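Local coordinates for 5-carboxymethyl-2-hydroxymuconate delta-isomerase (Mycobacterium smegmatis, PDB 4PFZ), which probably acts as a metal-dependent isomerase or acetylpyruvate hydrolase of the fumarylacetoacetate hydrolase family, at residues Met1-Arg5 and Trp170-Asp174. Sequence-based numbering, arbitrary orientation.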
loop_
_atom_site.group_PDB
_atom_site.type_symbol
_atom_site.label_atom_id
_atom_site.label_comp_id
_atom_site.label_asym_id
_atom_site.label_seq_id
_atom_site.Cartn_x
_atom_site.Cartn_y
_atom_site.Cartn_z
ATOM N N MET B 1 -9.682 -22.870 15.412
ATOM C CA MET B 1 -9.994 -21.576 16.001
ATOM C C MET B 1 -10.302 -20.520 14.937
ATOM O O MET B 1 -9.725 -20.527 13.846
ATOM C CB MET B 1 -8.839 -21.098 16.885
ATOM C CG MET B 1 -9.182 -19.885 17.741
ATOM S SD MET B 1 -8.025 -19.629 19.093
ATOM C CE MET B 1 -8.090 -21.234 19.874
ATOM N N ARG B 2 -11.232 -19.628 15.271
ATOM C CA ARG B 2 -11.578 -18.487 14.434
ATOM C C ARG B 2 -11.250 -17.193 15.160
ATOM O O ARG B 2 -11.746 -16.954 16.265
ATOM C CB ARG B 2 -13.062 -18.514 14.068
ATOM C CG ARG B 2 -13.469 -19.704 13.226
ATOM C CD ARG B 2 -14.969 -19.723 13.032
ATOM N NE ARG B 2 -15.661 -20.161 14.237
ATOM C CZ ARG B 2 -16.982 -20.135 14.384
ATOM N NH1 ARG B 2 -17.749 -19.681 13.401
ATOM N NH2 ARG B 2 -17.538 -20.557 15.509
ATOM N N LEU B 3 -10.414 -16.362 14.534
ATOM C CA LEU B 3 -10.017 -15.079 15.104
ATOM C C LEU B 3 -10.616 -13.918 14.325
ATOM O O LEU B 3 -10.658 -13.935 13.088
ATOM C CB LEU B 3 -8.493 -14.941 15.118
ATOM C CG LEU B 3 -7.703 -16.083 15.749
ATOM C CD1 LEU B 3 -6.218 -15.813 15.614
ATOM C CD2 LEU B 3 -8.105 -16.256 17.204
ATOM N N GLY B 4 -11.061 -12.897 15.045
ATOM C CA GLY B 4 -11.589 -11.711 14.396
ATOM C C GLY B 4 -11.726 -10.506 15.304
ATOM O O GLY B 4 -11.337 -10.547 16.471
ATOM N N ARG B 5 -12.268 -9.423 14.751
ATOM C CA ARG B 5 -12.526 -8.206 15.515
ATOM C C ARG B 5 -14.010 -7.903 15.537
ATOM O O ARG B 5 -14.704 -8.046 14.515
ATOM C CB ARG B 5 -11.771 -7.020 14.936
ATOM C CG ARG B 5 -10.271 -7.141 15.011
ATOM C CD ARG B 5 -9.611 -6.126 14.105
ATOM N NE ARG B 5 -9.759 -4.753 14.578
ATOM C CZ ARG B 5 -10.504 -3.826 13.982
ATOM N NH1 ARG B 5 -11.189 -4.119 12.886
ATOM N NH2 ARG B 5 -10.564 -2.599 14.485
ATOM N N TRP B 170 -13.929 -13.689 9.552
ATOM C CA TRP B 170 -12.990 -13.987 10.619
ATOM C C TRP B 170 -11.818 -14.748 10.023
ATOM O O TRP B 170 -11.848 -15.134 8.848
ATOM C CB TRP B 170 -13.653 -14.796 11.733
ATOM C CG TRP B 170 -14.462 -15.942 11.212
ATOM C CD1 TRP B 170 -14.016 -16.969 10.436
ATOM C CD2 TRP B 170 -15.865 -16.163 11.408
ATOM N NE1 TRP B 170 -15.058 -17.821 10.141
ATOM C CE2 TRP B 170 -16.200 -17.350 10.727
ATOM C CE3 TRP B 170 -16.870 -15.472 12.094
ATOM C CZ2 TRP B 170 -17.502 -17.873 10.723
ATOM C CZ3 TRP B 170 -18.161 -15.989 12.090
ATOM C CH2 TRP B 170 -18.463 -17.178 11.410
ATOM N N ILE B 171 -10.791 -14.953 10.836
ATOM C CA ILE B 171 -9.584 -15.626 10.397
ATOM C C ILE B 171 -9.533 -17.024 10.993
ATOM O O ILE B 171 -9.615 -17.180 12.207
ATOM C CB ILE B 171 -8.344 -14.811 10.802
ATOM C CG1 ILE B 171 -8.343 -13.485 10.042
ATOM C CG2 ILE B 171 -7.072 -15.606 10.557
ATOM C CD1 ILE B 171 -7.401 -12.445 10.598
ATOM N N VAL B 172 -9.407 -18.039 10.140
ATOM C CA VAL B 172 -9.327 -19.418 10.610
ATOM C C VAL B 172 -7.882 -19.887 10.577
ATOM O O VAL B 172 -7.240 -19.884 9.532
ATOM C CB VAL B 172 -10.209 -20.361 9.758
ATOM C CG1 VAL B 172 -10.232 -21.763 10.348
ATOM C CG2 VAL B 172 -11.625 -19.821 9.691
ATOM N N THR B 173 -7.377 -20.309 11.731
ATOM C CA THR B 173 -5.951 -20.570 11.877
ATOM C C THR B 173 -5.526 -22.000 11.503
ATOM O O THR B 173 -4.364 -22.229 11.149
ATOM C CB THR B 173 -5.507 -20.298 13.319
ATOM O OG1 THR B 173 -6.224 -21.172 14.190
ATOM C CG2 THR B 173 -5.815 -18.863 13.701
ATOM N N ASP B 174 -6.453 -22.950 11.574
ATOM C CA ASP B 174 -6.098 -24.359 11.372
ATOM C C ASP B 174 -6.602 -24.924 10.046
ATOM O O ASP B 174 -6.549 -26.133 9.823
ATOM C CB ASP B 174 -6.646 -25.228 12.512
ATOM C CG ASP B 174 -6.363 -24.649 13.887
ATOM O OD1 ASP B 174 -5.366 -23.905 14.036
ATOM O OD2 ASP B 174 -7.147 -24.946 14.819
#
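One face of the Trp170 indole carries the side chain of Arg2. Arg2 CD sits over the five-membered ring, 3.6 Å from its centroid, as a CH-pi contact. The guanidinium lies over the six-membered ring as a cation-pi pair, with Arg2 CZ 4.6 Å from that centroid. The two planes stand 81° apart, so the guanidinium meets the indole with an edge, NH1 leading. The bend at chi3 (-75°) turns this end over the ring. Arg2 NH2 bonds Gly19 O and Trp170 NE1 bonds Ile246 O, which probably helps hold both groups. Strands 2-8 and 165-172 pair antiparallel and join the N-terminal Rv2993c-like region to the FAA hydrolase region. Arg2 and Val172 form a non-hydrogen-bonded pair. Leu3 and Ile171 form the hydrogen-bonded pair: Leu3 N to Ile171 O is 2.6 Å, and Ile171 N bonds back to Leu3 O. The Leu3 and Ile171 side chains occupy the sheet face opposite Arg2 and Val172. Leu3 CD1 touches Thr173 CG2 at 3.6 Å. Past the strand end, Thr173 N donates to Met1 O at 3.2 Å. Thr173 OG1 donates to Asp174 OD1 from above the carboxylate plane. Asp174 OD2 and Met1 N form a salt bridge, 3.3 Å apart, whose hydrogen bond is weak.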